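Local coordinates for transcriptional activator PlcR protein (Bacillus thuringiensis, PDB 3U3W) that activates transcription of virulence genes in response to the quorum-sensing peptide PapR, binding DNA through a helix-turn-helix domain and the peptide through a domain of tetratricopeptide-like helical repeats, at residues 89-94 with 120-125; 150-155 with 189-194; 160-165 with 175-180; 221-226 with 236-241. One frame throughout, in Å; residues are numbered along the deposited sequence. Where two conformers were deposited one is given.

All four contacts lie in the peptide-binding C-terminal domain, joining helices or, in contact 2, the turns that lead into them. They are far from the DNA: the nearest atoms are about 23 Å away for contact 2 and 37 to 40 Å for the others. Contacts 2 and 3 share helix 153-167, their centres 15 Å apart, and contact 3 falls within the span of chain bracketed by contact 2. Contact 1 meets contact 3 where Val121 CG2 lies 4.0 Å from Ala160 CB; contact 2 meets contact 4 through Glu192 and Ile225. Residues of contacts 1, 3 and 4 reach the bound PapR peptide, whereas contacts 2 and 4 both touch the second subunit.

Contact 1 of 4, residues 89-94 with 120-125; sequences KRYKEI and YVAAYV
Tyr91 lays one face of its ring against Val125 and buries the largest share of the contact, with Ala122 and Val125 contributing the next largest buried areas. Val125 CG2 stands over the middle of the ring, 4.0 Å from its centroid and only 6° off the normal, which meets the geometry of a CH-pi contact. Its other methyl, CG1, reaches the CD2 side of the ring at 3.4 Å. With CG1 anti to the backbone N (chi1 168°) and CG2 anti to the carbonyl carbon, both branches of the valine are presented to the same aromatic surface, and the two side chains meet at about a right angle.

Ala122 fills the closest backbone approach, its CA lying 5.2 Å from that of Tyr91. Ala122 CB touches both the Tyr91 carbonyl oxygen, 3.8 Å away, and Ile94 CG2, at 4.1 Å. One turn before Val125, Val121 CG1 comes obliquely to Tyr91 CE1. The pairing thus joins the first turn of helix 91-102, for which Arg90 is the N-cap residue, to the last turn of helix 109-125.

Beyond the pair, Tyr91 and Val121 also pack on an aromatic side chain of the bound peptide, and Lys89 NZ forms a salt bridge with an acidic one. Arg90 grips the carboxylate of Glu93 side-on, through NE and NH2, within its own segment. Side chain meets side chain across the segments only through apolar and CH-pi contacts, beside one methyl-to-carbonyl contact, so the fit probably depends on shape and on excluding water, while the polar side-chain bonds of Lys89 and Arg90 lie beside the contact.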
# COMPACT_ATOMS: atom_id res chain seq x y z
N LYS A 89 13.64 -12.77 -8.61
CA LYS A 89 14.31 -14.09 -8.56
C LYS A 89 15.84 -13.96 -8.62
O LYS A 89 16.54 -14.85 -9.09
CB LYS A 89 13.82 -15.04 -9.67
CG LYS A 89 12.31 -15.23 -9.72
CD LYS A 89 11.78 -15.79 -8.40
CE LYS A 89 10.27 -15.66 -8.31
NZ LYS A 89 9.84 -14.27 -8.04
N ARG A 90 16.36 -12.85 -8.13
CA ARG A 90 17.80 -12.66 -8.09
C ARG A 90 18.39 -13.19 -6.77
O ARG A 90 18.79 -12.45 -5.88
CB ARG A 90 18.13 -11.19 -8.37
CG ARG A 90 17.81 -10.84 -9.83
CD ARG A 90 17.65 -9.34 -10.10
NE ARG A 90 18.84 -8.60 -9.73
CZ ARG A 90 18.96 -7.27 -9.80
NH1 ARG A 90 17.94 -6.52 -10.23
NH2 ARG A 90 20.11 -6.68 -9.43
N TYR A 91 18.43 -14.52 -6.68
CA TYR A 91 18.74 -15.18 -5.42
C TYR A 91 20.21 -15.16 -5.03
O TYR A 91 20.55 -15.08 -3.84
CB TYR A 91 18.16 -16.59 -5.40
CG TYR A 91 16.64 -16.59 -5.31
CD1 TYR A 91 16.00 -16.22 -4.12
CD2 TYR A 91 15.85 -16.96 -6.40
CE1 TYR A 91 14.62 -16.21 -4.02
CE2 TYR A 91 14.46 -16.96 -6.31
CZ TYR A 91 13.85 -16.59 -5.12
OH TYR A 91 12.48 -16.57 -5.03
N LYS A 92 21.09 -15.21 -6.03
CA LYS A 92 22.52 -15.02 -5.80
C LYS A 92 22.78 -13.70 -5.06
O LYS A 92 23.38 -13.67 -3.98
CB LYS A 92 23.30 -15.02 -7.13
CG LYS A 92 24.42 -16.08 -7.21
CD LYS A 92 25.42 -15.98 -6.04
CE LYS A 92 26.51 -17.07 -6.11
NZ LYS A 92 27.39 -17.10 -4.89
N GLU A 93 22.29 -12.60 -5.64
CA GLU A 93 22.50 -11.29 -5.03
C GLU A 93 21.90 -11.19 -3.64
O GLU A 93 22.53 -10.67 -2.73
CB GLU A 93 21.95 -10.19 -5.92
CG GLU A 93 21.90 -10.60 -7.36
CD GLU A 93 21.75 -9.43 -8.28
OE1 GLU A 93 22.03 -8.29 -7.83
OE2 GLU A 93 21.36 -9.64 -9.45
N ILE A 94 20.68 -11.69 -3.48
CA ILE A 94 20.08 -11.72 -2.16
C ILE A 94 20.98 -12.43 -1.18
O ILE A 94 21.21 -11.97 -0.06
CB ILE A 94 18.72 -12.43 -2.21
CG1 ILE A 94 17.78 -11.63 -3.12
CG2 ILE A 94 18.18 -12.63 -0.78
CD1 ILE A 94 16.32 -12.09 -3.11
N TYR A 120 17.99 -18.17 4.07
CA TYR A 120 17.64 -19.57 3.92
C TYR A 120 16.91 -19.87 2.62
O TYR A 120 17.23 -20.86 1.96
CB TYR A 120 16.77 -20.02 5.08
CG TYR A 120 17.54 -20.15 6.37
CD1 TYR A 120 18.78 -20.78 6.42
CD2 TYR A 120 17.02 -19.63 7.55
CE1 TYR A 120 19.48 -20.91 7.62
CE2 TYR A 120 17.71 -19.74 8.75
CZ TYR A 120 18.93 -20.38 8.79
OH TYR A 120 19.59 -20.47 9.99
N VAL A 121 15.93 -19.04 2.27
CA VAL A 121 15.21 -19.23 1.01
C VAL A 121 16.18 -19.15 -0.15
O VAL A 121 16.15 -19.96 -1.09
CB VAL A 121 14.08 -18.18 0.81
CG1 VAL A 121 13.55 -18.23 -0.61
CG2 VAL A 121 12.96 -18.37 1.80
N ALA A 122 17.05 -18.15 -0.09
CA ALA A 122 18.05 -17.95 -1.11
C ALA A 122 18.98 -19.17 -1.16
O ALA A 122 19.27 -19.70 -2.24
CB ALA A 122 18.83 -16.68 -0.82
N ALA A 123 19.41 -19.63 0.01
CA ALA A 123 20.29 -20.79 0.10
C ALA A 123 19.62 -22.00 -0.55
O ALA A 123 20.24 -22.70 -1.34
CB ALA A 123 20.64 -21.08 1.54
N TYR A 124 18.35 -22.21 -0.23
CA TYR A 124 17.60 -23.32 -0.77
C TYR A 124 17.42 -23.22 -2.29
O TYR A 124 17.54 -24.22 -3.01
CB TYR A 124 16.24 -23.45 -0.09
CG TYR A 124 15.27 -24.22 -0.93
CD1 TYR A 124 15.24 -25.62 -0.88
CD2 TYR A 124 14.41 -23.57 -1.80
CE1 TYR A 124 14.35 -26.34 -1.68
CE2 TYR A 124 13.51 -24.28 -2.59
CZ TYR A 124 13.49 -25.67 -2.52
OH TYR A 124 12.63 -26.38 -3.32
N VAL A 125 17.11 -22.03 -2.78
CA VAL A 125 16.85 -21.92 -4.20
C VAL A 125 18.15 -22.18 -4.94
O VAL A 125 18.15 -22.75 -6.02
CB VAL A 125 16.28 -20.54 -4.59
CG1 VAL A 125 16.29 -20.35 -6.11
CG2 VAL A 125 14.88 -20.41 -4.04

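Contact 2 of 4, residues 150-155 with 189-194; sequences DVYQNL and HDNEEF
Tyr152 reaches across to residues 189-191 with its ring and hydroxyl together. Its CG is anti to the carbonyl carbon, which extends the ring toward the opposite segment, and OH donates to His189 O at 2.5 Å. That oxygen lies near the ring plane, yet the hydroxyl approaches from above the carbonyl plane, 67° out of it, and so off the lone pairs.

Asn191 covers one face of the same ring. Its CG is anti to the backbone N (chi1 -174°), and the side chain runs past the tyrosine in the opposite direction. ND2 comes to 3.3 Å from Tyr152 CG, while Asn191 CB lies over the hydroxyl half, 3.4 Å from CE1. The amide plane is turned 78° from the ring plane. The amide nitrogen has its hydrogen-bond partner in the hydroxyl of Tyr156, and OD1 makes a weak capping bond to Phe194 N.

Both segments are helix starts. Asp150 OD1 accepts from Tyr152 N in the type I turn entering helix 153-167, and Asn191 is the N-cap of helix 192-208. The contact therefore brings together the N-terminal ends of two helices separated in sequence by helix 171-187, within the tetratricopeptide-like domain.

Within the first turn of each helix, Leu155 CB packs against Phe194 CE2 at 3.7 Å, while CZ of that ring nears Leu155 O obliquely. Tyr156 meets the Phe194 ring edge-to-face, and Leu185 touches both Leu155 and Phe194. At the outer margin, the ring of the poorly ordered His189 meets His62 of the second subunit edge-to-face.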
# COMPACT_ATOMS: atom_id res chain seq x y z
N ASP A 150 6.19 -5.41 11.86
CA ASP A 150 5.54 -6.03 10.70
C ASP A 150 4.78 -7.26 11.16
O ASP A 150 5.37 -8.30 11.43
CB ASP A 150 6.59 -6.39 9.64
CG ASP A 150 5.98 -6.91 8.33
OD1 ASP A 150 4.79 -7.32 8.30
OD2 ASP A 150 6.71 -6.93 7.32
N VAL A 151 3.45 -7.14 11.27
CA VAL A 151 2.64 -8.23 11.81
C VAL A 151 2.53 -9.44 10.87
O VAL A 151 2.05 -10.48 11.28
CB VAL A 151 1.21 -7.77 12.27
CG1 VAL A 151 1.30 -6.59 13.20
CG2 VAL A 151 0.31 -7.44 11.08
N TYR A 152 2.97 -9.30 9.62
CA TYR A 152 2.79 -10.36 8.62
C TYR A 152 4.01 -11.25 8.40
O TYR A 152 3.93 -12.21 7.63
CB TYR A 152 2.39 -9.75 7.27
CG TYR A 152 1.11 -8.98 7.33
CD1 TYR A 152 -0.12 -9.62 7.23
CD2 TYR A 152 1.12 -7.60 7.52
CE1 TYR A 152 -1.31 -8.91 7.30
CE2 TYR A 152 -0.06 -6.89 7.59
CZ TYR A 152 -1.27 -7.54 7.48
OH TYR A 152 -2.44 -6.81 7.56
N GLN A 153 5.12 -10.95 9.07
CA GLN A 153 6.39 -11.64 8.83
C GLN A 153 6.34 -13.17 9.04
O GLN A 153 6.83 -13.91 8.20
CB GLN A 153 7.50 -11.02 9.67
CG GLN A 153 8.88 -11.53 9.32
CD GLN A 153 9.96 -10.51 9.60
OE1 GLN A 153 10.19 -9.59 8.79
NE2 GLN A 153 10.65 -10.66 10.73
N ASN A 154 5.76 -13.63 10.14
CA ASN A 154 5.52 -15.06 10.34
C ASN A 154 4.71 -15.71 9.22
O ASN A 154 4.97 -16.86 8.84
CB ASN A 154 4.84 -15.34 11.69
CG ASN A 154 5.72 -15.02 12.86
OD1 ASN A 154 6.94 -15.01 12.74
ND2 ASN A 154 5.11 -14.76 14.00
N LEU A 155 3.70 -15.00 8.71
CA LEU A 155 2.90 -15.52 7.61
C LEU A 155 3.76 -15.65 6.36
O LEU A 155 3.65 -16.63 5.62
CB LEU A 155 1.65 -14.67 7.37
CG LEU A 155 0.67 -14.66 8.55
CD1 LEU A 155 -0.59 -13.89 8.24
CD2 LEU A 155 0.32 -16.07 8.98
N HIS A 189 -5.72 -7.58 9.74
CA HIS A 189 -6.00 -6.45 8.87
C HIS A 189 -5.60 -6.75 7.43
O HIS A 189 -4.79 -7.63 7.16
CB HIS A 189 -5.31 -5.19 9.42
CG HIS A 189 -6.04 -4.58 10.58
ND1 HIS A 189 -6.64 -5.35 11.56
CD2 HIS A 189 -6.28 -3.29 10.91
CE1 HIS A 189 -7.22 -4.55 12.44
NE2 HIS A 189 -7.01 -3.30 12.07
N ASP A 190 -6.21 -6.02 6.50
CA ASP A 190 -5.99 -6.29 5.09
C ASP A 190 -4.55 -6.14 4.63
O ASP A 190 -3.90 -5.11 4.83
CB ASP A 190 -6.93 -5.44 4.24
CG ASP A 190 -8.41 -5.77 4.49
OD1 ASP A 190 -8.71 -6.89 5.02
OD2 ASP A 190 -9.27 -4.91 4.17
N ASN A 191 -4.06 -7.22 4.02
CA ASN A 191 -2.81 -7.23 3.27
C ASN A 191 -3.13 -7.99 2.00
O ASN A 191 -2.80 -9.17 1.86
CB ASN A 191 -1.73 -7.96 4.06
CG ASN A 191 -0.36 -7.87 3.39
OD1 ASN A 191 -0.23 -7.47 2.23
ND2 ASN A 191 0.66 -8.27 4.13
N GLU A 192 -3.80 -7.31 1.07
CA GLU A 192 -4.38 -8.01 -0.07
C GLU A 192 -3.37 -8.45 -1.13
O GLU A 192 -3.59 -9.46 -1.82
CB GLU A 192 -5.55 -7.20 -0.65
CG GLU A 192 -6.57 -6.81 0.42
CD GLU A 192 -7.99 -6.69 -0.10
OE1 GLU A 192 -8.68 -7.73 -0.23
OE2 GLU A 192 -8.42 -5.54 -0.36
N GLU A 193 -2.25 -7.74 -1.26
CA GLU A 193 -1.15 -8.23 -2.09
C GLU A 193 -0.66 -9.60 -1.62
O GLU A 193 -0.48 -10.49 -2.45
CB GLU A 193 0.00 -7.25 -2.15
CG GLU A 193 -0.11 -6.26 -3.31
CD GLU A 193 0.84 -5.08 -3.15
OE1 GLU A 193 1.32 -4.83 -2.02
OE2 GLU A 193 1.11 -4.41 -4.17
N PHE A 194 -0.46 -9.77 -0.31
CA PHE A 194 -0.04 -11.06 0.21
C PHE A 194 -1.07 -12.17 -0.07
O PHE A 194 -0.72 -13.26 -0.50
CB PHE A 194 0.30 -11.00 1.70
CG PHE A 194 0.89 -12.28 2.23
CD1 PHE A 194 2.00 -12.86 1.61
CD2 PHE A 194 0.33 -12.92 3.33
CE1 PHE A 194 2.53 -14.04 2.09
CE2 PHE A 194 0.86 -14.11 3.82
CZ PHE A 194 1.95 -14.67 3.21

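Contact 3 of 4, residues 160-165 with 175-180; sequences AIANIY and IDLFEQ
Ala162 is the hub of the apolar packing, since its CB touches both Leu177 and Phe178. It lies 3.7 Å from Leu177 CG, at the closest approach of the two backbones. Leu177, whose CG is anti to the backbone N (chi1 -177°), carries CD2 on to Ile161 CG2 at 3.6 Å, where the two side chains meet at a slant.

A CH-pi contact adds to this. Ala162 CB stands over one face of the Phe178 ring, 3.6 Å from the centroid and 20° off the normal, displaced toward the rim at CE1.

The polar approach comes from Asn163. Its OD1 lies in the ring plane at the edge of Phe178, 3.2 Å from CZ, a position suited to a weak electrostatic attraction to the ring hydrogens. Its ND2 makes a weak hydrogen bond to the backbone of the bound peptide, and Asn201 of helix 192-208 touches both Asn163 and Phe178.

The helix axes approach to 8.7 Å at 158°, close to antiparallel. Such a tight pair of consecutive helices, with alanine at the interface, is the helical hairpin from which tetratricopeptide-like domains are built.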
# COMPACT_ATOMS: atom_id res chain seq x y z
N ALA A 160 6.71 -19.36 2.56
CA ALA A 160 7.94 -20.04 2.09
C ALA A 160 7.96 -21.54 2.44
O ALA A 160 8.19 -22.39 1.58
CB ALA A 160 9.20 -19.34 2.64
N ILE A 161 7.68 -21.87 3.70
CA ILE A 161 7.57 -23.26 4.11
C ILE A 161 6.59 -24.03 3.22
O ILE A 161 6.89 -25.12 2.74
CB ILE A 161 7.18 -23.38 5.59
CG1 ILE A 161 8.32 -22.91 6.49
CG2 ILE A 161 6.79 -24.82 5.90
CD1 ILE A 161 7.95 -22.73 7.97
N ALA A 162 5.40 -23.46 2.99
CA ALA A 162 4.39 -24.13 2.17
C ALA A 162 4.82 -24.33 0.71
O ALA A 162 4.52 -25.36 0.10
CB ALA A 162 3.08 -23.37 2.24
N ASN A 163 5.53 -23.35 0.15
CA ASN A 163 6.09 -23.43 -1.20
C ASN A 163 7.07 -24.58 -1.33
O ASN A 163 7.15 -25.23 -2.36
CB ASN A 163 6.84 -22.14 -1.57
CG ASN A 163 5.91 -20.98 -1.92
OD1 ASN A 163 4.71 -21.16 -2.11
ND2 ASN A 163 6.47 -19.79 -2.01
N ILE A 164 7.86 -24.80 -0.28
CA ILE A 164 8.95 -25.76 -0.34
C ILE A 164 8.41 -27.19 -0.22
O ILE A 164 8.83 -28.06 -0.97
CB ILE A 164 10.03 -25.46 0.71
CG1 ILE A 164 10.68 -24.11 0.39
CG2 ILE A 164 11.08 -26.58 0.74
CD1 ILE A 164 11.60 -23.60 1.47
N TYR A 165 7.48 -27.40 0.71
CA TYR A 165 6.72 -28.66 0.76
C TYR A 165 6.13 -28.94 -0.61
O TYR A 165 6.24 -30.05 -1.15
CB TYR A 165 5.57 -28.57 1.77
CG TYR A 165 5.95 -28.85 3.21
CD1 TYR A 165 6.78 -29.91 3.54
CD2 TYR A 165 5.46 -28.04 4.25
CE1 TYR A 165 7.13 -30.16 4.87
CE2 TYR A 165 5.80 -28.28 5.57
CZ TYR A 165 6.64 -29.35 5.87
OH TYR A 165 6.98 -29.61 7.18
N ILE A 175 -0.61 -27.71 0.53
CA ILE A 175 -1.99 -27.24 0.37
C ILE A 175 -2.65 -26.94 1.73
O ILE A 175 -3.31 -25.91 1.88
CB ILE A 175 -2.81 -28.22 -0.48
CG1 ILE A 175 -2.40 -28.06 -1.96
CG2 ILE A 175 -4.29 -27.99 -0.26
CD1 ILE A 175 -2.73 -29.27 -2.87
N ASP A 176 -2.46 -27.81 2.71
CA ASP A 176 -3.02 -27.57 4.03
C ASP A 176 -2.40 -26.34 4.71
O ASP A 176 -3.09 -25.65 5.46
CB ASP A 176 -2.89 -28.82 4.92
CG ASP A 176 -3.98 -29.87 4.64
OD1 ASP A 176 -5.14 -29.49 4.32
OD2 ASP A 176 -3.68 -31.08 4.75
N LEU A 177 -1.13 -26.07 4.45
CA LEU A 177 -0.46 -24.90 5.02
C LEU A 177 -0.94 -23.61 4.34
O LEU A 177 -1.17 -22.60 5.01
CB LEU A 177 1.06 -25.04 4.99
CG LEU A 177 1.81 -23.87 5.63
CD1 LEU A 177 1.14 -23.36 6.92
CD2 LEU A 177 3.29 -24.18 5.89
N PHE A 178 -1.13 -23.65 3.03
CA PHE A 178 -1.73 -22.53 2.32
C PHE A 178 -3.11 -22.18 2.87
O PHE A 178 -3.40 -21.00 3.15
CB PHE A 178 -1.82 -22.81 0.82
CG PHE A 178 -0.49 -22.76 0.13
CD1 PHE A 178 0.36 -21.66 0.32
CD2 PHE A 178 -0.06 -23.80 -0.67
CE1 PHE A 178 1.61 -21.61 -0.28
CE2 PHE A 178 1.18 -23.75 -1.28
CZ PHE A 178 2.02 -22.64 -1.09
N GLU A 179 -3.96 -23.19 3.04
CA GLU A 179 -5.28 -22.96 3.62
C GLU A 179 -5.18 -22.34 5.01
O GLU A 179 -5.96 -21.46 5.34
CB GLU A 179 -6.10 -24.25 3.65
CG GLU A 179 -6.44 -24.80 2.27
CD GLU A 179 -7.29 -26.06 2.37
OE1 GLU A 179 -7.43 -26.59 3.49
OE2 GLU A 179 -7.84 -26.50 1.33
N GLN A 180 -4.23 -22.79 5.83
CA GLN A 180 -4.07 -22.18 7.16
C GLN A 180 -3.70 -20.71 7.08
O GLN A 180 -4.16 -19.92 7.89
CB GLN A 180 -3.01 -22.89 7.99
CG GLN A 180 -3.43 -24.09 8.78
CD GLN A 180 -2.21 -24.81 9.36
OE1 GLN A 180 -1.98 -25.98 9.06
NE2 GLN A 180 -1.42 -24.09 10.16

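Contact 4 of 4, residues 221-226 with 236-241; sequences KAIEIS and GQLYYQ
Ile223 reaches from helix 212-228 into the angle between Leu238 and Tyr239, and buries more surface than any other residue here. From CB its two branches part. CG1, anti to the carbonyl carbon (chi1 -63°), runs alongside Leu238 in the opposite direction and meets Leu238 CB at 3.6 Å. The chain continues extended to CD1, the tip, which lies over one face of the Tyr239 ring, 4.1 Å from the centroid and 26° off the normal. The methyl is therefore displaced toward the rim, with CD1 and CE1 of the tyrosine both 3.8 Å from it. The other branch, CG2, lies near the hydroxyl end of the same ring, 3.9 Å from Tyr239 OH. One isoleucine thus spans the ring from its CD1-CE1 side to its oxygen.

Leu238 answers from the facing helix. Its CD1 comes to 3.8 Å from Ala222 CB and also approaches Ser226 OG at 3.9 Å, while CD2 packs on the same alanine. Ala222, Ile223 and Ser226 hence form one surface of their helix, all with CB directed at the partner.

Both residues of the second helix have further neighbours: Leu238 touches Tyr200 of helix 192-208, and Tyr239 packs on Phe266 of helix 253-269 and, across the dimer, on Ile269 of the second subunit. Gln237, beside them, hydrogen-bonds an acidic side chain of the bound peptide.

The axes approach to 9.8 Å at 151°, a nearly antiparallel crossing between consecutive helices joined by a short connection. Helices that follow one another in this up-and-down fashion are a hallmark of the tetratricopeptide-like fold, here toward the C-terminal end of the chain.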
# COMPACT_ATOMS: atom_id res chain seq x y z
N LYS A 221 -10.05 -15.93 -8.42
CA LYS A 221 -10.21 -15.15 -7.21
C LYS A 221 -9.04 -14.16 -7.08
O LYS A 221 -9.24 -12.98 -6.81
CB LYS A 221 -10.26 -16.08 -5.99
CG LYS A 221 -10.78 -15.42 -4.73
CD LYS A 221 -12.20 -15.87 -4.43
CE LYS A 221 -13.11 -15.74 -5.66
NZ LYS A 221 -14.57 -15.70 -5.30
N ALA A 222 -7.81 -14.63 -7.29
CA ALA A 222 -6.65 -13.78 -7.12
C ALA A 222 -6.57 -12.68 -8.21
O ALA A 222 -6.27 -11.53 -7.91
CB ALA A 222 -5.36 -14.62 -7.03
N ILE A 223 -6.90 -13.01 -9.45
CA ILE A 223 -7.04 -12.03 -10.52
C ILE A 223 -8.06 -10.94 -10.19
O ILE A 223 -7.82 -9.76 -10.44
CB ILE A 223 -7.42 -12.71 -11.87
CG1 ILE A 223 -6.29 -13.67 -12.29
CG2 ILE A 223 -7.79 -11.66 -12.94
CD1 ILE A 223 -6.41 -14.21 -13.73
N GLU A 224 -9.20 -11.34 -9.62
CA GLU A 224 -10.22 -10.38 -9.21
C GLU A 224 -9.67 -9.43 -8.15
O GLU A 224 -9.82 -8.21 -8.25
CB GLU A 224 -11.47 -11.09 -8.69
CG GLU A 224 -12.50 -10.16 -8.04
CD GLU A 224 -13.23 -10.82 -6.87
OE1 GLU A 224 -13.90 -11.85 -7.08
OE2 GLU A 224 -13.13 -10.30 -5.73
N ILE A 225 -9.03 -9.99 -7.12
CA ILE A 225 -8.43 -9.18 -6.07
C ILE A 225 -7.37 -8.23 -6.64
O ILE A 225 -7.28 -7.08 -6.22
CB ILE A 225 -7.79 -10.03 -4.97
CG1 ILE A 225 -8.87 -10.91 -4.31
CG2 ILE A 225 -7.11 -9.14 -3.92
CD1 ILE A 225 -8.31 -11.96 -3.38
N SER A 226 -6.59 -8.72 -7.59
CA SER A 226 -5.54 -7.91 -8.21
C SER A 226 -6.12 -6.71 -8.96
O SER A 226 -5.64 -5.59 -8.78
CB SER A 226 -4.70 -8.76 -9.15
OG SER A 226 -3.91 -9.67 -8.42
N GLY A 236 0.49 -11.13 -14.25
CA GLY A 236 1.01 -11.89 -15.38
C GLY A 236 1.05 -13.39 -15.08
O GLY A 236 0.51 -14.21 -15.83
N GLN A 237 1.66 -13.74 -13.95
CA GLN A 237 1.76 -15.14 -13.52
C GLN A 237 0.39 -15.78 -13.42
O GLN A 237 0.22 -16.93 -13.80
CB GLN A 237 2.50 -15.25 -12.18
CG GLN A 237 3.94 -14.72 -12.23
CD GLN A 237 4.00 -13.21 -11.97
OE1 GLN A 237 3.27 -12.43 -12.57
NE2 GLN A 237 4.88 -12.80 -11.05
N LEU A 238 -0.59 -15.01 -12.93
CA LEU A 238 -1.96 -15.49 -12.74
C LEU A 238 -2.64 -15.82 -14.06
O LEU A 238 -3.21 -16.89 -14.20
CB LEU A 238 -2.78 -14.46 -11.95
CG LEU A 238 -2.41 -14.46 -10.45
CD1 LEU A 238 -2.97 -13.25 -9.70
CD2 LEU A 238 -2.85 -15.77 -9.79
N TYR A 239 -2.58 -14.92 -15.03
CA TYR A 239 -3.07 -15.22 -16.37
C TYR A 239 -2.41 -16.44 -16.98
O TYR A 239 -3.07 -17.19 -17.68
CB TYR A 239 -2.90 -14.03 -17.31
CG TYR A 239 -3.95 -12.99 -17.08
CD1 TYR A 239 -5.30 -13.30 -17.23
CD2 TYR A 239 -3.61 -11.72 -16.67
CE1 TYR A 239 -6.27 -12.35 -17.00
CE2 TYR A 239 -4.56 -10.77 -16.43
CZ TYR A 239 -5.90 -11.09 -16.60
OH TYR A 239 -6.84 -10.12 -16.36
N TYR A 240 -1.12 -16.60 -16.74
CA TYR A 240 -0.40 -17.75 -17.25
C TYR A 240 -0.99 -19.00 -16.58
O TYR A 240 -1.43 -19.94 -17.26
CB TYR A 240 1.11 -17.61 -16.97
CG TYR A 240 1.91 -18.83 -17.38
CD1 TYR A 240 2.43 -18.95 -18.67
CD2 TYR A 240 2.14 -19.88 -16.48
CE1 TYR A 240 3.14 -20.08 -19.06
CE2 TYR A 240 2.87 -21.01 -16.86
CZ TYR A 240 3.36 -21.10 -18.15
OH TYR A 240 4.07 -22.21 -18.52
N GLN A 241 -1.04 -19.00 -15.26
CA GLN A 241 -1.64 -20.09 -14.52
C GLN A 241 -3.07 -20.41 -14.97
O GLN A 241 -3.47 -21.57 -15.00
CB GLN A 241 -1.64 -19.80 -13.02
CG GLN A 241 -1.96 -21.02 -12.22
CD GLN A 241 -1.00 -22.13 -12.56
OE1 GLN A 241 0.22 -21.94 -12.51
NE2 GLN A 241 -1.54 -23.28 -12.94